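Local coordinates for protein flavodoxin (Streptococcus pneumoniae serotype 4, PDB 5LJL) that carries electrons as a small FMN-binding flavoprotein, probably acting as a low-potential donor to a number of redox enzymes, at residues A[5-10]-A[21-26]; A[50-55]-A[141-146]; A[55-60]-A[104-109]; A[74-79]-A[111-116]. All blocks are in the same frame, centred on the assembly; numbering follows the deposited sequence.

All four contacts belong to one flavodoxin domain, in which a five-stranded parallel sheet is covered by helices on both faces. In chain order contact 1 comes first, and contact 2 then spans most of the remaining chain, enclosing contacts 3 and 4, whose segments alternate. Contacts 1 and 2, with centres about 10 Å apart, pack helices 15-29 and 130-146 against neighbouring strands 4-9 and 52-56. Contact 3 uses the same strand 52-56 but faces helix 101-113 on the other side. Contact 4, about 12 Å from contact 3 between centres, joins that helix to helix 67-77. Contacts 1 to 3 pack both faces of the central strands, whose C-terminal ends carry the FMN site in flavodoxins.

Contact 1 (A[5-10]-A[21-26]); sequences AKIVFA and DIVADK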
# COMPACT_ATOMS: atom_id res chain seq x y z
N ALA A 5 -9.76 3.98 5.96
CA ALA A 5 -8.61 3.56 5.15
C ALA A 5 -8.53 2.01 5.20
O ALA A 5 -8.65 1.42 6.29
CB ALA A 5 -7.35 4.15 5.68
N LYS A 6 -8.35 1.35 4.04
CA LYS A 6 -8.12 -0.13 3.94
C LYS A 6 -6.70 -0.31 3.43
O LYS A 6 -6.36 0.24 2.37
CB LYS A 6 -9.16 -0.78 3.07
CG LYS A 6 -10.53 -0.94 3.74
CD LYS A 6 -11.53 -1.56 2.77
CE LYS A 6 -12.92 -1.88 3.32
NZ LYS A 6 -12.85 -2.83 4.41
N ILE A 7 -5.85 -0.92 4.25
CA ILE A 7 -4.47 -1.23 3.89
C ILE A 7 -4.36 -2.72 3.62
O ILE A 7 -4.74 -3.56 4.51
CB ILE A 7 -3.50 -0.79 5.05
CG1 ILE A 7 -3.61 0.70 5.36
CG2 ILE A 7 -2.04 -1.21 4.80
CD1 ILE A 7 -2.82 1.14 6.60
N VAL A 8 -3.88 -3.09 2.44
CA VAL A 8 -3.72 -4.51 2.08
C VAL A 8 -2.25 -4.76 1.89
O VAL A 8 -1.60 -4.02 1.12
CB VAL A 8 -4.55 -4.85 0.84
CG1 VAL A 8 -4.38 -6.34 0.48
CG2 VAL A 8 -6.01 -4.49 1.08
N PHE A 9 -1.73 -5.79 2.53
CA PHE A 9 -0.30 -6.06 2.49
C PHE A 9 0.03 -7.49 2.03
O PHE A 9 -0.80 -8.42 2.15
CB PHE A 9 0.42 -5.76 3.82
CG PHE A 9 0.11 -6.71 4.94
CD1 PHE A 9 0.81 -7.91 5.05
CD2 PHE A 9 -0.89 -6.40 5.85
CE1 PHE A 9 0.51 -8.78 6.10
CE2 PHE A 9 -1.20 -7.26 6.90
CZ PHE A 9 -0.51 -8.45 6.99
N ALA A 10 1.22 -7.64 1.49
CA ALA A 10 1.86 -8.94 1.28
C ALA A 10 3.25 -8.83 1.95
O ALA A 10 3.94 -7.81 1.77
CB ALA A 10 1.99 -9.23 -0.19
N ASP A 21 1.88 -1.57 9.14
CA ASP A 21 1.52 -1.25 10.52
C ASP A 21 1.91 0.15 10.97
O ASP A 21 1.10 0.79 11.70
CB ASP A 21 2.06 -2.34 11.46
CG ASP A 21 1.30 -3.65 11.35
OD1 ASP A 21 0.10 -3.71 10.91
OD2 ASP A 21 1.95 -4.66 11.77
N ILE A 22 3.07 0.63 10.54
CA ILE A 22 3.47 2.00 10.82
C ILE A 22 2.47 2.99 10.22
O ILE A 22 2.12 4.01 10.86
CB ILE A 22 4.90 2.25 10.33
CG1 ILE A 22 5.88 1.45 11.16
CG2 ILE A 22 5.28 3.73 10.22
CD1 ILE A 22 7.18 1.15 10.46
N VAL A 23 2.11 2.76 8.95
CA VAL A 23 1.15 3.64 8.30
C VAL A 23 -0.21 3.61 8.98
O VAL A 23 -0.77 4.66 9.28
CB VAL A 23 1.02 3.26 6.80
CG1 VAL A 23 -0.09 4.06 6.14
CG2 VAL A 23 2.38 3.48 6.08
N ALA A 24 -0.71 2.39 9.29
CA ALA A 24 -1.97 2.19 9.98
C ALA A 24 -2.00 2.92 11.30
O ALA A 24 -2.99 3.55 11.59
CB ALA A 24 -2.21 0.73 10.27
N ASP A 25 -0.91 2.83 12.06
CA ASP A 25 -0.85 3.43 13.39
C ASP A 25 -0.93 4.95 13.32
O ASP A 25 -1.65 5.59 14.16
CB ASP A 25 0.33 2.92 14.17
CG ASP A 25 0.14 1.47 14.61
OD1 ASP A 25 -1.00 0.94 14.51
OD2 ASP A 25 1.15 0.92 15.04
N LYS A 26 -0.27 5.57 12.33
CA LYS A 26 -0.35 7.05 12.23
C LYS A 26 -1.79 7.42 11.83
O LYS A 26 -2.39 8.34 12.38
CB LYS A 26 0.75 7.61 11.32
CG LYS A 26 0.64 9.11 11.00
CD LYS A 26 0.73 9.97 12.23
CE LYS A 26 2.17 9.94 12.83
NZ LYS A 26 2.36 10.90 13.97
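Ile7 reaches from strand 4-9 onto the backbone of helix 15-29, and its terminal methyl makes the close approaches. The apolar part is compact. CD1 of Ile7 settles on the helix surface at Ala24, 3.6 Å from its CA and 3.7 Å from its CB, while CG1 of Val23 meets the same methyl from the preceding position at 4.0 Å. The chain of Ile7 is extended beyond CG1 (chi2 173°), which carries CD1 straight out from the strand. Alanine suits position 24 because a side chain of one carbon leaves the helix backbone accessible to a long aliphatic neighbour; isoleucine, with its branched CB, suits the strand.

This is the first strand-helix pair of a beta-alpha-beta unit, made of strand 4-9, helix 15-29 and strand 33-38, the recurring element of the doubly wound flavodoxin fold. In this family the connection leading into the helix typically wraps the FMN phosphate. Val36 of strand 33-38 touches Asp21 and Ala24, while Ile7 of strand 4-9 meets the same helix, which therefore lies over both strands.

Hydrogen bonds do not cross between the segments: the helix bonds within itself, and the strand bonds to its neighbours in the sheet. Asp25 N donates to Asp21 O at 2.9 Å. Strand 4-9 is paired on both flanks, with Ile7 bonded to Asp35 and Lys6 to Ile52 and Ile54.

Charge is kept to the margins. The CB of Asp25 is directed away from the strand, and Lys6, whose long chain can lead an ammonium out of the sheet, forms a salt bridge with Asp35.

Contact 2 (A[50-55]-A[141-146]); sequences ADIAIV and EELAAK
Leu143 points from helix 130-146 at two isoleucines of strand 52-56, and one of its methyls meets both. CD1 of Leu143 lies 3.7 Å from CD1 of Ile54, with CG1 of Ile54 close behind, and 4.1 Å from CG2 of Ile52. The same leucine methyl thus meets the long arm of Ile54 and the short branch of Ile52. In each pair the two chains are inclined to one another, neither parallel nor perpendicular.

Both isoleucines adopt nearly the same shape: CG1 stands beside the backbone N, and the chain runs on extended to CD1 (chi2 161° in each). Being two residues apart on a strand, they project on the same side of the sheet, one after the other. The CD1 of Ile52 goes to a different target from that of Ile54, resting 3.9 Å from the backbone O of Leu143 and 4.2 Å from its CB, against the helix itself.

The arrangement closes one layer of the alpha/beta/alpha sandwich of flavodoxins: the C-terminal helix lies on the same face as helix 15-29, from which Val23 and Leu27 also touch Ile54. Branched isoleucines fill a strand surface well, while leucine, branched one carbon further out, lets a helix reach across the layer.

Away from the isoleucines, Lys146 NZ forms a salt bridge with Glu142 OE2 at 2.8 Å, one helical turn back. The ammonium comes from above the carboxylate plane, 37° out of it, and also bonds Gly118 O. Ser119 takes the other carboxylate oxygen, OE1, tying the helix end to strand 116-125.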
# COMPACT_ATOMS: atom_id res chain seq x y z
N ALA A 50 -14.09 1.98 1.00
CA ALA A 50 -13.21 2.86 1.74
C ALA A 50 -13.03 4.22 1.09
O ALA A 50 -13.27 4.41 -0.09
CB ALA A 50 -11.87 2.21 1.86
N ASP A 51 -12.53 5.17 1.86
CA ASP A 51 -12.14 6.49 1.30
C ASP A 51 -10.71 6.45 0.83
O ASP A 51 -10.35 7.17 -0.15
CB ASP A 51 -12.30 7.53 2.37
CG ASP A 51 -13.74 7.58 2.91
OD1 ASP A 51 -13.95 7.27 4.12
OD2 ASP A 51 -14.65 7.89 2.12
N ILE A 52 -9.87 5.68 1.53
CA ILE A 52 -8.43 5.57 1.15
C ILE A 52 -8.13 4.12 0.95
O ILE A 52 -8.54 3.28 1.75
CB ILE A 52 -7.50 6.13 2.25
CG1 ILE A 52 -7.62 7.68 2.31
CG2 ILE A 52 -6.03 5.69 2.06
CD1 ILE A 52 -7.12 8.21 3.63
N ALA A 53 -7.47 3.81 -0.15
CA ALA A 53 -6.95 2.45 -0.50
C ALA A 53 -5.43 2.44 -0.53
O ALA A 53 -4.87 3.21 -1.32
CB ALA A 53 -7.48 2.02 -1.86
N ILE A 54 -4.79 1.55 0.23
CA ILE A 54 -3.32 1.45 0.31
C ILE A 54 -2.91 -0.02 0.07
O ILE A 54 -3.51 -0.95 0.69
CB ILE A 54 -2.77 1.97 1.63
CG1 ILE A 54 -3.08 3.48 1.83
CG2 ILE A 54 -1.29 1.68 1.80
CD1 ILE A 54 -3.00 3.94 3.22
N VAL A 55 -1.90 -0.20 -0.77
CA VAL A 55 -1.22 -1.47 -0.92
C VAL A 55 0.19 -1.31 -0.40
O VAL A 55 0.88 -0.34 -0.75
CB VAL A 55 -1.20 -2.00 -2.37
CG1 VAL A 55 -0.19 -3.12 -2.56
CG2 VAL A 55 -2.62 -2.37 -2.78
N GLU A 141 0.21 11.18 6.85
CA GLU A 141 -0.32 12.53 7.24
C GLU A 141 -0.85 13.29 5.98
O GLU A 141 -1.87 14.01 6.05
CB GLU A 141 0.78 13.34 7.94
CG GLU A 141 1.14 12.80 9.31
CD GLU A 141 2.54 13.04 9.79
OE1 GLU A 141 3.24 13.90 9.25
OE2 GLU A 141 2.93 12.43 10.84
N GLU A 142 -0.18 13.12 4.82
CA GLU A 142 -0.64 13.74 3.58
C GLU A 142 -1.97 13.11 3.11
O GLU A 142 -2.87 13.81 2.72
CB GLU A 142 0.45 13.71 2.50
CG GLU A 142 -0.02 14.34 1.19
CD GLU A 142 1.04 14.53 0.16
OE1 GLU A 142 2.09 13.90 0.31
OE2 GLU A 142 0.83 15.41 -0.74
N LEU A 143 -2.09 11.77 3.18
CA LEU A 143 -3.39 11.16 2.88
C LEU A 143 -4.53 11.61 3.76
O LEU A 143 -5.66 11.86 3.29
CB LEU A 143 -3.23 9.62 2.97
CG LEU A 143 -2.29 8.93 1.96
CD1 LEU A 143 -2.35 7.42 2.20
CD2 LEU A 143 -2.61 9.28 0.51
N ALA A 144 -4.26 11.64 5.07
CA ALA A 144 -5.21 12.19 6.04
C ALA A 144 -5.60 13.64 5.65
O ALA A 144 -6.77 14.01 5.72
CB ALA A 144 -4.67 12.11 7.46
N ALA A 145 -4.64 14.47 5.31
CA ALA A 145 -4.95 15.86 4.95
C ALA A 145 -6.00 15.96 3.78
O ALA A 145 -6.78 16.92 3.72
CB ALA A 145 -3.67 16.60 4.58
N LYS A 146 -5.93 15.03 2.85
CA LYS A 146 -6.69 15.06 1.59
C LYS A 146 -8.06 14.44 1.73
O LYS A 146 -8.99 14.73 0.96
CB LYS A 146 -5.87 14.46 0.47
CG LYS A 146 -4.71 15.35 0.10
CD LYS A 146 -3.76 14.82 -0.96
CE LYS A 146 -2.68 15.85 -1.23
NZ LYS A 146 -1.60 15.41 -2.13

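Contact 3 (A[55-60]-A[104-109]); sequences VATYTY and DDFDRV
Phe106 lays one face of its ring over the side chain of Val55, with CG1 of the valine beneath the centre. The methyl sits almost on the ring normal, 12° off it, in a CH-pi contact: CG1 of Val55 is 3.9 Å from the Phe106 ring centroid. With CG1 anti to the backbone N (chi1 165°), that methyl is set under the ring, while CG2 of Val55 comes to 4.0 Å from CD1 of Phe106. A valine offers two methyls on a short stem, a suitable seat for a flat aromatic in a strand-to-helix layer.

Thr57, two residues along, adds its methyl: CG2 lies 4.0 Å from CD2 of Phe106, approaching the ring obliquely. Threonine can serve here because its polar half is occupied. OG1 of Thr57 donates to the O of Tyr58 at 2.8 Å, in the carbonyl plane and on a lone pair, which leaves the methyl for the ring. In flavodoxins the loop leaving this strand typically adjoins the flavin.

Phe106 projects from helix 101-113 toward strand 52-56 and also touches Val88 of strand 85-92 and Met69 of helix 67-77. Along another flank Asp107 and Asp104 form salt bridges with Lys117 and Lys123 of strand 116-125, which joins the helix to the edge of the sheet as well as to its centre.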
# COMPACT_ATOMS: atom_id res chain seq x y z
N VAL A 55 -1.90 -0.20 -0.77
CA VAL A 55 -1.22 -1.47 -0.92
C VAL A 55 0.19 -1.31 -0.40
O VAL A 55 0.88 -0.34 -0.75
CB VAL A 55 -1.20 -2.00 -2.37
CG1 VAL A 55 -0.19 -3.12 -2.56
CG2 VAL A 55 -2.62 -2.37 -2.78
N ALA A 56 0.57 -2.28 0.43
CA ALA A 56 1.96 -2.41 0.90
C ALA A 56 2.47 -3.74 0.38
O ALA A 56 1.95 -4.80 0.74
CB ALA A 56 1.96 -2.37 2.44
N THR A 57 3.49 -3.75 -0.46
CA THR A 57 3.97 -5.00 -1.08
C THR A 57 5.48 -5.12 -1.14
O THR A 57 6.17 -4.16 -1.40
CB THR A 57 3.33 -5.16 -2.49
OG1 THR A 57 3.60 -6.49 -3.00
CG2 THR A 57 3.77 -4.08 -3.46
N TYR A 58 5.97 -6.34 -0.98
CA TYR A 58 7.36 -6.71 -1.33
C TYR A 58 7.34 -7.04 -2.87
O TYR A 58 6.30 -7.04 -3.51
CB TYR A 58 7.88 -7.87 -0.48
CG TYR A 58 7.25 -9.24 -0.72
CD1 TYR A 58 6.09 -9.58 -0.11
CD2 TYR A 58 7.85 -10.20 -1.54
CE1 TYR A 58 5.55 -10.87 -0.22
CE2 TYR A 58 7.29 -11.46 -1.75
CZ TYR A 58 6.14 -11.81 -1.09
OH TYR A 58 5.57 -13.06 -1.26
N THR A 59 8.52 -7.28 -3.41
CA THR A 59 8.71 -7.62 -4.81
C THR A 59 9.43 -9.00 -4.85
O THR A 59 10.36 -9.23 -4.08
CB THR A 59 9.60 -6.57 -5.47
OG1 THR A 59 8.99 -5.28 -5.36
CG2 THR A 59 9.91 -6.88 -6.88
N TYR A 60 9.02 -9.88 -5.75
CA TYR A 60 9.47 -11.26 -5.74
C TYR A 60 10.36 -11.51 -6.97
O TYR A 60 9.96 -11.22 -8.08
CB TYR A 60 8.24 -12.16 -5.71
CG TYR A 60 8.46 -13.65 -5.49
CD1 TYR A 60 9.53 -14.14 -4.73
CD2 TYR A 60 7.56 -14.59 -6.04
CE1 TYR A 60 9.71 -15.52 -4.55
CE2 TYR A 60 7.72 -15.97 -5.84
CZ TYR A 60 8.80 -16.43 -5.10
OH TYR A 60 8.93 -17.79 -4.91
N ASP A 104 5.93 0.12 -7.88
CA ASP A 104 5.68 0.83 -9.12
C ASP A 104 4.54 0.19 -9.89
O ASP A 104 3.66 0.89 -10.42
CB ASP A 104 6.94 0.87 -9.99
CG ASP A 104 7.95 1.83 -9.51
OD1 ASP A 104 7.73 2.60 -8.55
OD2 ASP A 104 9.04 1.81 -10.14
N ASP A 105 4.51 -1.13 -9.95
CA ASP A 105 3.43 -1.83 -10.67
C ASP A 105 2.05 -1.59 -10.07
O ASP A 105 1.07 -1.42 -10.80
CB ASP A 105 3.73 -3.31 -10.71
CG ASP A 105 4.97 -3.65 -11.53
OD1 ASP A 105 5.47 -2.80 -12.30
OD2 ASP A 105 5.44 -4.75 -11.27
N PHE A 106 1.97 -1.57 -8.74
CA PHE A 106 0.69 -1.29 -8.05
C PHE A 106 0.30 0.18 -8.18
O PHE A 106 -0.91 0.50 -8.26
CB PHE A 106 0.69 -1.76 -6.59
CG PHE A 106 0.14 -3.13 -6.40
CD1 PHE A 106 -1.23 -3.32 -6.43
CD2 PHE A 106 0.94 -4.25 -6.28
CE1 PHE A 106 -1.78 -4.59 -6.24
CE2 PHE A 106 0.42 -5.51 -6.09
CZ PHE A 106 -0.97 -5.71 -6.07
N ASP A 107 1.29 1.10 -8.21
CA ASP A 107 0.98 2.52 -8.50
C ASP A 107 0.24 2.60 -9.85
O ASP A 107 -0.83 3.24 -9.96
CB ASP A 107 2.28 3.33 -8.47
CG ASP A 107 2.07 4.80 -8.68
OD1 ASP A 107 0.96 5.30 -8.75
OD2 ASP A 107 3.10 5.46 -8.73
N ARG A 108 0.76 1.92 -10.88
CA ARG A 108 0.17 1.98 -12.22
C ARG A 108 -1.20 1.36 -12.30
O ARG A 108 -2.10 1.92 -12.94
CB ARG A 108 1.13 1.36 -13.26
CG ARG A 108 2.40 2.15 -13.42
CD ARG A 108 2.26 3.39 -14.33
NE ARG A 108 3.60 3.89 -14.76
CZ ARG A 108 3.93 4.42 -15.96
NH1 ARG A 108 3.04 4.57 -16.94
NH2 ARG A 108 5.19 4.80 -16.18
N VAL A 109 -1.40 0.21 -11.67
CA VAL A 109 -2.70 -0.39 -11.65
C VAL A 109 -3.74 0.48 -10.97
O VAL A 109 -4.90 0.61 -11.46
CB VAL A 109 -2.68 -1.89 -11.20
CG1 VAL A 109 -2.63 -2.01 -9.72
CG2 VAL A 109 -3.94 -2.59 -11.71

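Contact 4 (A[74-79]-A[111-116]); sequences EDLADL and VSTGAE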
# COMPACT_ATOMS: atom_id res chain seq x y z
N GLU A 74 -5.14 -8.70 -10.33
CA GLU A 74 -6.10 -8.91 -11.41
C GLU A 74 -7.45 -8.35 -11.07
O GLU A 74 -8.08 -7.66 -11.91
CB GLU A 74 -6.21 -10.43 -11.79
CG GLU A 74 -4.91 -10.93 -12.42
CD GLU A 74 -4.80 -12.45 -12.59
OE1 GLU A 74 -5.79 -13.14 -12.35
OE2 GLU A 74 -3.72 -12.96 -12.94
N ASP A 75 -7.90 -8.68 -9.85
CA ASP A 75 -9.17 -8.17 -9.41
C ASP A 75 -9.19 -6.64 -9.31
O ASP A 75 -10.18 -5.99 -9.76
CB ASP A 75 -9.62 -8.81 -8.08
CG ASP A 75 -9.88 -10.31 -8.16
OD1 ASP A 75 -10.01 -10.85 -9.29
OD2 ASP A 75 -9.88 -10.96 -7.07
N LEU A 76 -8.12 -6.06 -8.76
CA LEU A 76 -8.04 -4.62 -8.65
C LEU A 76 -8.04 -3.91 -10.05
O LEU A 76 -8.75 -2.89 -10.24
CB LEU A 76 -6.79 -4.23 -7.84
CG LEU A 76 -6.47 -2.76 -7.72
CD1 LEU A 76 -7.57 -1.97 -7.03
CD2 LEU A 76 -5.14 -2.57 -7.00
N ALA A 77 -7.33 -4.52 -11.02
CA ALA A 77 -7.20 -3.90 -12.36
C ALA A 77 -8.60 -3.83 -13.03
O ALA A 77 -8.84 -3.06 -13.94
CB ALA A 77 -6.25 -4.73 -13.22
N ASP A 78 -9.49 -4.68 -12.62
CA ASP A 78 -10.83 -4.68 -13.24
C ASP A 78 -11.80 -3.76 -12.55
O ASP A 78 -12.96 -3.74 -12.95
CB ASP A 78 -11.42 -6.11 -13.25
CG ASP A 78 -12.52 -6.31 -14.32
OD1 ASP A 78 -12.54 -5.65 -15.41
OD2 ASP A 78 -13.35 -7.19 -14.04
N LEU A 79 -11.39 -3.03 -11.49
CA LEU A 79 -12.35 -2.17 -10.71
C LEU A 79 -12.35 -0.73 -11.21
O LEU A 79 -11.36 -0.29 -11.79
CB LEU A 79 -11.93 -2.09 -9.23
CG LEU A 79 -11.95 -3.39 -8.43
CD1 LEU A 79 -11.56 -3.14 -6.96
CD2 LEU A 79 -13.33 -4.05 -8.53
N VAL A 111 -3.66 3.80 -10.89
CA VAL A 111 -3.89 4.91 -11.87
C VAL A 111 -4.99 4.41 -12.85
O VAL A 111 -5.96 5.16 -13.15
CB VAL A 111 -2.68 5.26 -12.69
CG1 VAL A 111 -3.12 6.20 -13.82
CG2 VAL A 111 -1.62 5.95 -11.87
N SER A 112 -4.83 3.17 -13.30
CA SER A 112 -5.76 2.60 -14.33
C SER A 112 -7.21 2.51 -13.86
O SER A 112 -8.09 2.54 -14.71
CB SER A 112 -5.23 1.28 -14.89
OG SER A 112 -5.51 0.12 -14.09
N THR A 113 -7.48 2.40 -12.56
CA THR A 113 -8.81 2.31 -11.99
C THR A 113 -9.53 3.66 -11.88
O THR A 113 -10.75 3.68 -11.63
CB THR A 113 -8.80 1.75 -10.56
OG1 THR A 113 -8.22 2.69 -9.61
CG2 THR A 113 -8.14 0.38 -10.47
N GLY A 114 -8.84 4.76 -12.11
CA GLY A 114 -9.37 6.04 -11.87
C GLY A 114 -9.18 6.66 -10.53
O GLY A 114 -9.53 7.81 -10.35
N ALA A 115 -8.64 5.91 -9.54
CA ALA A 115 -8.29 6.51 -8.24
C ALA A 115 -7.18 7.54 -8.37
O ALA A 115 -6.38 7.52 -9.35
CB ALA A 115 -7.86 5.39 -7.24
N GLU A 116 -7.12 8.44 -7.39
CA GLU A 116 -6.07 9.48 -7.37
C GLU A 116 -4.99 9.22 -6.35
O GLU A 116 -5.31 9.02 -5.16
CB GLU A 116 -6.72 10.86 -7.12
CG GLU A 116 -7.62 11.39 -8.20
CD GLU A 116 -8.24 12.74 -7.80
OE1 GLU A 116 -8.12 13.67 -8.65
OE2 GLU A 116 -8.92 12.85 -6.74
O HOH W 1 -6.73 -1.81 -15.36
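Thr113 sets its methyl against the last turn of helix 67-77 and the residues just after it, beside two carbonyl oxygens, in van der Waals contact only. CG2 of Thr113 is 3.3 Å from the O of Leu76 and 3.5 Å from the O of Leu79. The oxygen of Leu76 accepts a backbone bond from Leu79 N as well. Side chains meet more loosely, CD1 of Leu76 reaching CG2 of Thr113 at 4.2 Å.

OG1 of Thr113, held between Ala115 N and Phe110 O at the end of its own helix, leaves the methyl to face helix 67-77, which suits threonine. The bond from Ala115 N is 3.2 Å long and nearly straight (169°), an ST turn. Gly114, with positive phi, ends the helix in a Schellman motif, a shape glycine accommodates readily.

On the exposed side, water fills in for direct contact: one molecule donates to Ala77 O (2.8 Å) and to Ser112 OG (2.6 Å), Ser112 being hydrogen-bonded to Val109 O too.

The two helix ends thus come together over one face of the sheet, Leu76 reaching inward to Phe106 and Phe110 of helix 101-113, and Leu81, which precedes strand 85-92, touching Leu76 and Thr113.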